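Local coordinates for protein nudix hydrolase DR_0079 (Deinococcus radiodurans, PDB 2O5F) that hydrolyses nucleoside di- and triphosphates to monophosphates with the help of magnesium, preferring the cytosine ribonucleotides CDP and CTP, at residues E14-V19 and R33-N38; E80-E85 and C117-R122; F105-F108 and S114-C117. All blocks are in the same frame, centred on the assembly; numbering follows the deposited sequence.

The three contacts run from the surface of the molecule into its core. Contact 1 lies at the surface, where the turn between strands 8-12 and 18-23 meets strand 35-42, and it depends on a long ion pair between side chains. Contact 2 is buried: the Nudix helix is laid on strand 115-122 by aromatic and aliphatic packing, with no hydrogen bond between the segments. Contact 3, partly buried, joins strands 98-105 and 115-122 through backbone hydrogen bonds and a proline set on a phenylalanine ring. Contacts 2 and 3 share Cys-117, and strands 35-42 and 115-122 are neighbours in one sheet, which all three contacts therefore reach.

Contact 1 (E14-V19 and R33-N38)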
loop_
_atom_site.group_PDB
_atom_site.type_symbol
_atom_site.label_atom_id
_atom_site.label_comp_id
_atom_site.label_asym_id
_atom_site.label_seq_id
_atom_site.Cartn_x
_atom_site.Cartn_y
_atom_site.Cartn_z
ATOM N N GLU A 14 15.873 11.925 -5.107
ATOM C CA GLU A 14 15.488 11.205 -6.317
ATOM C C GLU A 14 16.002 9.773 -6.404
ATOM O O GLU A 14 15.441 8.945 -7.124
ATOM C CB GLU A 14 15.948 11.966 -7.563
ATOM C CG GLU A 14 15.021 13.081 -7.990
ATOM C CD GLU A 14 15.072 14.294 -7.083
ATOM O OE1 GLU A 14 14.189 15.171 -7.236
ATOM O OE2 GLU A 14 15.991 14.382 -6.236
ATOM N N ARG A 15 17.083 9.493 -5.690
ATOM C CA ARG A 15 17.686 8.159 -5.693
ATOM C C ARG A 15 17.175 7.318 -4.522
ATOM O O ARG A 15 17.641 6.197 -4.295
ATOM C CB ARG A 15 19.209 8.283 -5.599
ATOM C CG ARG A 15 19.882 8.929 -6.803
ATOM C CD ARG A 15 19.783 8.034 -8.027
ATOM N NE ARG A 15 20.707 8.418 -9.099
ATOM C CZ ARG A 15 20.679 9.579 -9.748
ATOM N NH1 ARG A 15 19.772 10.494 -9.444
ATOM N NH2 ARG A 15 21.556 9.822 -10.711
ATOM N N ASP A 16 16.211 7.867 -3.791
ATOM C CA ASP A 16 15.633 7.209 -2.627
ATOM C C ASP A 16 16.691 7.072 -1.542
ATOM O O ASP A 16 16.784 6.050 -0.862
ATOM C CB ASP A 16 15.053 5.834 -2.987
ATOM C CG ASP A 16 14.203 5.253 -1.866
ATOM O OD1 ASP A 16 13.555 6.035 -1.144
ATOM O OD2 ASP A 16 14.167 4.017 -1.704
ATOM N N GLU A 17 17.499 8.117 -1.401
ATOM C CA GLU A 17 18.540 8.167 -0.385
ATOM C C GLU A 17 18.045 9.141 0.672
ATOM O O GLU A 17 17.516 10.196 0.341
ATOM C CB GLU A 17 19.855 8.670 -0.987
ATOM C CG GLU A 17 20.494 7.693 -1.957
ATOM C CD GLU A 17 21.569 8.322 -2.822
ATOM O OE1 GLU A 17 22.317 7.559 -3.474
ATOM O OE2 GLU A 17 21.662 9.571 -2.871
ATOM N N VAL A 18 18.212 8.776 1.938
ATOM C CA VAL A 18 17.774 9.616 3.047
ATOM C C VAL A 18 18.620 10.878 3.170
ATOM O O VAL A 18 19.845 10.804 3.244
ATOM C CB VAL A 18 17.848 8.848 4.379
ATOM C CG1 VAL A 18 17.358 9.732 5.520
ATOM C CG2 VAL A 18 17.009 7.577 4.286
ATOM N N VAL A 19 17.954 12.029 3.211
ATOM C CA VAL A 19 18.627 13.322 3.312
ATOM C C VAL A 19 18.115 14.187 4.465
ATOM O O VAL A 19 18.450 15.369 4.554
ATOM C CB VAL A 19 18.465 14.129 2.006
ATOM C CG1 VAL A 19 19.120 13.386 0.847
ATOM C CG2 VAL A 19 16.986 14.351 1.716
ATOM N N ARG A 33 8.675 13.239 -1.550
ATOM C CA ARG A 33 9.928 13.303 -0.805
ATOM C C ARG A 33 9.971 12.316 0.358
ATOM O O ARG A 33 10.872 12.375 1.196
ATOM C CB ARG A 33 10.159 14.729 -0.295
ATOM C CG ARG A 33 10.331 15.740 -1.410
ATOM C CD ARG A 33 10.463 17.153 -0.872
ATOM N NE ARG A 33 10.635 18.116 -1.956
ATOM C CZ ARG A 33 10.699 19.433 -1.780
ATOM N NH1 ARG A 33 10.605 19.949 -0.558
ATOM N NH2 ARG A 33 10.853 20.236 -2.824
ATOM N N VAL A 34 8.990 11.415 0.412
ATOM C CA VAL A 34 8.944 10.407 1.468
ATOM C C VAL A 34 8.665 9.010 0.918
ATOM O O VAL A 34 8.357 8.843 -0.269
ATOM C CB VAL A 34 7.889 10.742 2.549
ATOM C CG1 VAL A 34 8.209 12.097 3.181
ATOM C CG2 VAL A 34 6.487 10.748 1.947
ATOM N N ARG A 35 8.772 8.012 1.795
ATOM C CA ARG A 35 8.573 6.614 1.420
ATOM C C ARG A 35 7.330 5.978 2.049
ATOM O O ARG A 35 6.990 6.241 3.205
ATOM C CB ARG A 35 9.821 5.798 1.809
ATOM C CG ARG A 35 11.126 6.486 1.411
ATOM C CD ARG A 35 12.347 5.565 1.297
ATOM N NE ARG A 35 12.946 5.209 2.571
ATOM C CZ ARG A 35 14.230 4.889 2.744
ATOM N NH1 ARG A 35 15.086 4.875 1.722
ATOM N NH2 ARG A 35 14.663 4.586 3.955
ATOM N N VAL A 36 6.643 5.157 1.264
ATOM C CA VAL A 36 5.465 4.439 1.735
ATOM C C VAL A 36 5.580 2.988 1.276
ATOM O O VAL A 36 6.422 2.658 0.442
ATOM C CB VAL A 36 4.148 5.028 1.155
ATOM C CG1 VAL A 36 3.989 6.483 1.593
ATOM C CG2 VAL A 36 4.144 4.921 -0.369
ATOM N N VAL A 37 4.749 2.123 1.838
ATOM C CA VAL A 37 4.732 0.723 1.435
ATOM C C VAL A 37 3.289 0.420 1.056
ATOM O O VAL A 37 2.352 1.011 1.599
ATOM C CB VAL A 37 5.180 -0.237 2.578
ATOM C CG1 VAL A 37 6.700 -0.253 2.694
ATOM C CG2 VAL A 37 4.560 0.196 3.903
ATOM N N ASN A 38 3.121 -0.487 0.104
ATOM C CA ASN A 38 1.804 -0.886 -0.354
ATOM C C ASN A 38 1.893 -2.379 -0.616
ATOM O O ASN A 38 2.944 -2.880 -1.020
ATOM C CB ASN A 38 1.422 -0.145 -1.640
ATOM C CG ASN A 38 0.977 1.290 -1.384
ATOM O OD1 ASN A 38 0.018 1.529 -0.660
ATOM N ND2 ASN A 38 1.676 2.245 -1.980
#
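Asp-16 and Arg-35 mark the nearest approach of the two backbones, their CA atoms 8.2 Å apart, too far for main-chain pairing, so the segments meet through side chains. The first segment is the turn of the small β-hairpin formed by strands 8-12 and 18-23; the second leads into strand 35-42, an inner strand of the mixed sheet of the Nudix fold. In the turn, Asp-16 has positive phi and psi, a left-handed backbone conformation. Its CG stands anti to the backbone N (chi1 -168°), which carries the carboxylate across to the arginine.

Arg-35 starts out toward the turn and crosses Asp-16 at about a right angle. Its chain bends at chi3 (-79°), and the guanidinium offers an edge to Asp-16, whose CG lies in the guanidinium plane. The carboxylate is turned by 71° from that plane, so the two groups do not form the flat, two-pronged pair often made by arginine and aspartate. A single long salt bridge joins them, with NH1 of Arg-35 3.5 Å from OD1 of Asp-16; the hydrogen bond within it is weak, and the place of OD1 is itself somewhat doubtful. The other carboxylate oxygen, OD2, is hydrogen-bonded to the hydroxyl of Tyr-78 on helix 78-90, and the arginine side chain also touches that tyrosine. Asp-16 thus ties the hairpin turn both to the strand and to the helix beside it.

Val-18, where the hairpin's second strand begins, adds the apolar part of a small interface that buries 151 Å² in all. Its side chain and that of Arg-35 run at roughly right angles, and the methyl CG2 of Val-18 lies obliquely against the guanidinium, 3.8 Å from Arg-35 NH2.

Contact 2 (E80-E85 and C117-R122)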
loop_
_atom_site.group_PDB
_atom_site.type_symbol
_atom_site.label_atom_id
_atom_site.label_comp_id
_atom_site.label_asym_id
_atom_site.label_seq_id
_atom_site.Cartn_x
_atom_site.Cartn_y
_atom_site.Cartn_z
ATOM N N GLU A 80 10.213 -3.588 7.369
ATOM C CA GLU A 80 9.724 -3.357 8.720
ATOM C C GLU A 80 8.401 -2.597 8.708
ATOM O O GLU A 80 7.503 -2.886 9.502
ATOM C CB GLU A 80 10.771 -2.597 9.539
ATOM C CG GLU A 80 12.025 -3.418 9.815
ATOM C CD GLU A 80 13.159 -2.595 10.393
ATOM O OE1 GLU A 80 13.058 -1.349 10.372
ATOM O OE2 GLU A 80 14.151 -3.199 10.860
ATOM N N ALA A 81 8.272 -1.632 7.804
ATOM C CA ALA A 81 7.037 -0.862 7.722
ATOM C C ALA A 81 5.913 -1.786 7.255
ATOM O O ALA A 81 4.775 -1.694 7.720
ATOM C CB ALA A 81 7.203 0.298 6.750
ATOM N N PHE A 82 6.254 -2.677 6.333
ATOM C CA PHE A 82 5.301 -3.632 5.785
ATOM C C PHE A 82 4.796 -4.530 6.907
ATOM O O PHE A 82 3.586 -4.669 7.101
ATOM C CB PHE A 82 5.982 -4.446 4.673
ATOM C CG PHE A 82 5.138 -5.557 4.100
ATOM C CD1 PHE A 82 3.762 -5.423 3.971
ATOM C CD2 PHE A 82 5.738 -6.735 3.665
ATOM C CE1 PHE A 82 2.994 -6.447 3.415
ATOM C CE2 PHE A 82 4.982 -7.763 3.111
ATOM C CZ PHE A 82 3.603 -7.617 2.985
ATOM N N ARG A 83 5.718 -5.122 7.662
ATOM C CA ARG A 83 5.326 -6.000 8.757
ATOM C C ARG A 83 4.436 -5.268 9.759
ATOM O O ARG A 83 3.462 -5.827 10.265
ATOM C CB ARG A 83 6.557 -6.553 9.481
ATOM C CG ARG A 83 6.190 -7.510 10.603
ATOM C CD ARG A 83 7.409 -8.137 11.255
ATOM N NE ARG A 83 8.132 -9.037 10.358
ATOM C CZ ARG A 83 9.203 -8.693 9.651
ATOM N NH1 ARG A 83 9.689 -7.461 9.729
ATOM N NH2 ARG A 83 9.795 -9.586 8.870
ATOM N N ARG A 84 4.770 -4.013 10.035
ATOM C CA ARG A 84 4.005 -3.210 10.980
ATOM C C ARG A 84 2.589 -2.900 10.498
ATOM O O ARG A 84 1.623 -3.093 11.236
ATOM C CB ARG A 84 4.763 -1.908 11.284
ATOM C CG ARG A 84 4.017 -0.924 12.179
ATOM C CD ARG A 84 4.873 0.304 12.502
ATOM N NE ARG A 84 5.389 0.990 11.313
ATOM C CZ ARG A 84 4.645 1.671 10.446
ATOM N NH1 ARG A 84 3.331 1.767 10.615
ATOM N NH2 ARG A 84 5.215 2.275 9.414
ATOM N N GLU A 85 2.460 -2.417 9.267
ATOM C CA GLU A 85 1.143 -2.083 8.720
ATOM C C GLU A 85 0.259 -3.321 8.534
ATOM O O GLU A 85 -0.945 -3.264 8.767
ATOM C CB GLU A 85 1.284 -1.353 7.382
ATOM C CG GLU A 85 1.952 0.019 7.466
ATOM C CD GLU A 85 1.043 1.102 8.040
ATOM O OE1 GLU A 85 1.502 2.260 8.170
ATOM O OE2 GLU A 85 -0.128 0.803 8.365
ATOM N N CYS A 117 7.766 0.507 -2.122
ATOM C CA CYS A 117 8.019 -0.874 -2.431
ATOM C C CYS A 117 6.616 -1.452 -2.329
ATOM O O CYS A 117 5.878 -1.151 -1.379
ATOM C CB CYS A 117 8.926 -1.541 -1.405
ATOM S SG CYS A 117 9.340 -3.231 -1.876
ATOM N N VAL A 118 6.251 -2.248 -3.326
ATOM C CA VAL A 118 4.947 -2.892 -3.373
ATOM C C VAL A 118 5.216 -4.378 -3.166
ATOM O O VAL A 118 6.116 -4.945 -3.785
ATOM C CB VAL A 118 4.258 -2.681 -4.743
ATOM C CG1 VAL A 118 2.812 -3.166 -4.689
ATOM C CG2 VAL A 118 4.314 -1.211 -5.132
ATOM N N TYR A 119 4.445 -4.992 -2.280
ATOM C CA TYR A 119 4.602 -6.406 -1.963
ATOM C C TYR A 119 3.358 -7.186 -2.328
ATOM O O TYR A 119 2.286 -6.615 -2.518
ATOM C CB TYR A 119 4.826 -6.574 -0.464
ATOM C CG TYR A 119 6.031 -5.857 0.066
ATOM C CD1 TYR A 119 7.302 -6.430 -0.021
ATOM C CD2 TYR A 119 5.909 -4.597 0.659
ATOM C CE1 TYR A 119 8.416 -5.771 0.475
ATOM C CE2 TYR A 119 7.021 -3.932 1.155
ATOM C CZ TYR A 119 8.266 -4.522 1.061
ATOM O OH TYR A 119 9.367 -3.864 1.563
ATOM N N GLU A 120 3.503 -8.501 -2.424
ATOM C CA GLU A 120 2.357 -9.351 -2.692
ATOM C C GLU A 120 2.336 -10.403 -1.588
ATOM O O GLU A 120 3.329 -11.095 -1.362
ATOM C CB GLU A 120 2.460 -10.028 -4.062
ATOM C CG GLU A 120 1.281 -10.947 -4.349
ATOM C CD GLU A 120 1.336 -11.577 -5.725
ATOM O OE1 GLU A 120 2.229 -12.424 -5.954
ATOM O OE2 GLU A 120 0.494 -11.213 -6.576
ATOM N N LEU A 121 1.212 -10.490 -0.886
ATOM C CA LEU A 121 1.025 -11.450 0.196
ATOM C C LEU A 121 0.119 -12.541 -0.373
ATOM O O LEU A 121 -0.854 -12.238 -1.063
ATOM C CB LEU A 121 0.339 -10.764 1.386
ATOM C CG LEU A 121 0.543 -11.296 2.809
ATOM C CD1 LEU A 121 1.987 -11.047 3.229
ATOM C CD2 LEU A 121 -0.407 -10.578 3.778
ATOM N N ARG A 122 0.440 -13.804 -0.103
ATOM C CA ARG A 122 -0.372 -14.911 -0.608
ATOM C C ARG A 122 -1.191 -15.582 0.496
ATOM O O ARG A 122 -0.638 -16.052 1.491
ATOM C CB ARG A 122 0.518 -15.970 -1.280
ATOM C CG ARG A 122 1.399 -15.465 -2.416
ATOM C CD ARG A 122 0.594 -14.670 -3.432
ATOM N NE ARG A 122 -0.594 -15.394 -3.869
ATOM C CZ ARG A 122 -0.576 -16.434 -4.694
ATOM N NH1 ARG A 122 0.576 -16.875 -5.185
ATOM N NH2 ARG A 122 -1.709 -17.039 -5.020
#
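Phe-82 of helix 78-90 reaches down onto Tyr-119 and Leu-121 of strand 115-122, and its side chain makes contact along its whole length. With CG anti to the backbone N (chi1 175°), the ring is swung out from the helix toward the sheet. CB of Phe-82 starts the contact 3.7 Å from Tyr-119 CE2. From there the ring lies flat over the tyrosine ring: CG and CD2 of Phe-82 both lie 3.7 Å from Tyr-119 CD2, CD1 a little farther from it, and CE2 of Phe-82 is 3.7 Å from Tyr-119 CG. The planes differ by only 2° and the centroids are 4.3 Å apart, an offset stack in which each ring is slid toward the rim of the other. The shift also brings Tyr-119 CB over the phenylalanine face, 4.0 Å from the centroid of the Phe-82 ring, as a CH-pi contact.

At the tip, CZ of Phe-82 meets a methyl group obliquely, 3.8 Å from CD1 of Leu-121, so the strand supplies a stacking ring and, two residues on, an aliphatic stop. Trp-99 of the adjoining strand 98-105 meets Phe-82 edge-to-face in the same aromatic cluster. Cutting Phe-82 back to an alanine is likely to open a gap between helix and sheet and to leave the Tyr-119 ring without its stacking mate.

Segment 80-85 belongs to the Nudix box, and its Glu-85, which takes no part in this packing, is an inferred magnesium ligand along with Glu-89. Such seating of the catalytic-motif helix on the central mixed sheet is characteristic of the Nudix fold.

Contact 3 (F105-F108 and S114-C117); sequences FSPF and SFMC
Phe-105 and Met-116 form an antiparallel hydrogen-bonded pair where strands 98-105 and 115-122 run into the long connection between them. Both bonds of the pair are made: Phe-105 N gives to Met-116 O at 2.9 Å, and Met-116 N gives to Phe-105 O at 3.1 Å. The CA of Phe-115 also points its hydrogen at Phe-105 O, 3.5 Å away. On the face of the sheet that carries Phe-105 and Met-116, the methionine CG lies near the plane of the phenylalanine ring, at its edge, and its closest approach is 4.1 Å, to Phe-105 CB. Helix 159-166 covers this face, with Leu-162 touching both side chains.

The two strands are neighbours in the mixed sheet of the Nudix fold, with strand 98-105 outermost, and as the chain leaves it an ST turn forms: the hydroxyl of Ser-106 turns away from its own N to lie beside the carbonyl carbon (chi1 155°), and there OG accepts from Phe-108 N at 3.1 Å. The turn gathers three residues around the ring of Phe-115. Pro-107 takes a face, its CD centred above the ring and 2° off the normal in a CH-pi contact 3.2 Å from the centroid of the Phe-115 ring; that short spacing is uncertain, because the neighbouring CG of Pro-107 is modelled too close to Ser-114. Ser-106 CB comes in obliquely, 3.6 Å from Phe-115 CE1. The third, Phe-108, directs an edge at Phe-115, its CE1 4.0 Å from Phe-115 CE2, while Tyr-78 of helix 78-90 and Asp-16 also touch the Phe-115 side chain.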
loop_
_atom_site.group_PDB
_atom_site.type_symbol
_atom_site.label_atom_id
_atom_site.label_comp_id
_atom_site.label_asym_id
_atom_site.label_seq_id
_atom_site.Cartn_x
_atom_site.Cartn_y
_atom_site.Cartn_z
ATOM N N PHE A 105 8.831 1.657 -6.976
ATOM C CA PHE A 105 8.552 2.797 -7.844
ATOM C C PHE A 105 9.031 4.132 -7.308
ATOM O O PHE A 105 9.095 4.335 -6.099
ATOM C CB PHE A 105 7.048 2.925 -8.095
ATOM C CG PHE A 105 6.432 1.736 -8.764
ATOM C CD1 PHE A 105 6.748 1.420 -10.083
ATOM C CD2 PHE A 105 5.524 0.941 -8.078
ATOM C CE1 PHE A 105 6.158 0.323 -10.713
ATOM C CE2 PHE A 105 4.926 -0.159 -8.693
ATOM C CZ PHE A 105 5.241 -0.469 -10.010
ATOM N N SER A 106 9.335 5.041 -8.235
ATOM C CA SER A 106 9.751 6.397 -7.911
ATOM C C SER A 106 8.618 7.341 -8.316
ATOM O O SER A 106 7.963 7.136 -9.346
ATOM C CB SER A 106 11.023 6.784 -8.678
ATOM O OG SER A 106 11.106 8.198 -8.818
ATOM N N PRO A 107 8.367 8.379 -7.503
ATOM C CA PRO A 107 7.329 9.390 -7.727
ATOM C C PRO A 107 7.610 10.250 -8.961
ATOM O O PRO A 107 6.716 10.928 -9.472
ATOM C CB PRO A 107 7.384 10.247 -6.465
ATOM C CG PRO A 107 8.104 9.414 -5.469
ATOM C CD PRO A 107 9.099 8.642 -6.254
ATOM N N PHE A 108 8.862 10.263 -9.412
ATOM C CA PHE A 108 9.217 11.068 -10.579
ATOM C C PHE A 108 9.238 10.273 -11.874
ATOM O O PHE A 108 9.312 10.853 -12.955
ATOM C CB PHE A 108 10.578 11.740 -10.381
ATOM C CG PHE A 108 10.669 12.532 -9.120
ATOM C CD1 PHE A 108 11.148 11.948 -7.956
ATOM C CD2 PHE A 108 10.229 13.850 -9.076
ATOM C CE1 PHE A 108 11.188 12.663 -6.758
ATOM C CE2 PHE A 108 10.265 14.575 -7.882
ATOM C CZ PHE A 108 10.746 13.978 -6.723
ATOM N N SER A 114 4.526 8.650 -3.801
ATOM C CA SER A 114 5.781 8.586 -3.059
ATOM C C SER A 114 6.669 7.452 -3.534
ATOM O O SER A 114 6.278 6.648 -4.374
ATOM C CB SER A 114 5.506 8.333 -1.570
ATOM O OG SER A 114 4.546 9.212 -1.044
ATOM N N PHE A 115 7.872 7.394 -2.970
ATOM C CA PHE A 115 8.788 6.314 -3.263
ATOM C C PHE A 115 8.140 5.132 -2.570
ATOM O O PHE A 115 7.546 5.281 -1.499
ATOM C CB PHE A 115 10.161 6.617 -2.673
ATOM C CG PHE A 115 11.012 7.456 -3.574
ATOM C CD1 PHE A 115 11.702 6.871 -4.630
ATOM C CD2 PHE A 115 11.092 8.831 -3.399
ATOM C CE1 PHE A 115 12.462 7.644 -5.502
ATOM C CE2 PHE A 115 11.852 9.614 -4.269
ATOM C CZ PHE A 115 12.539 9.012 -5.324
ATOM N N MET A 116 8.229 3.956 -3.166
ATOM C CA MET A 116 7.581 2.830 -2.542
ATOM C C MET A 116 8.029 1.465 -2.993
ATOM O O MET A 116 8.597 1.282 -4.072
ATOM C CB MET A 116 6.073 2.917 -2.778
ATOM C CG MET A 116 5.680 2.892 -4.252
ATOM S SD MET A 116 3.884 2.899 -4.486
ATOM C CE MET A 116 3.468 4.607 -4.173
ATOM N N CYS A 117 7.766 0.507 -2.122
ATOM C CA CYS A 117 8.019 -0.874 -2.431
ATOM C C CYS A 117 6.616 -1.452 -2.329
ATOM O O CYS A 117 5.878 -1.151 -1.379
ATOM C CB CYS A 117 8.926 -1.541 -1.405
ATOM S SG CYS A 117 9.340 -3.231 -1.876
#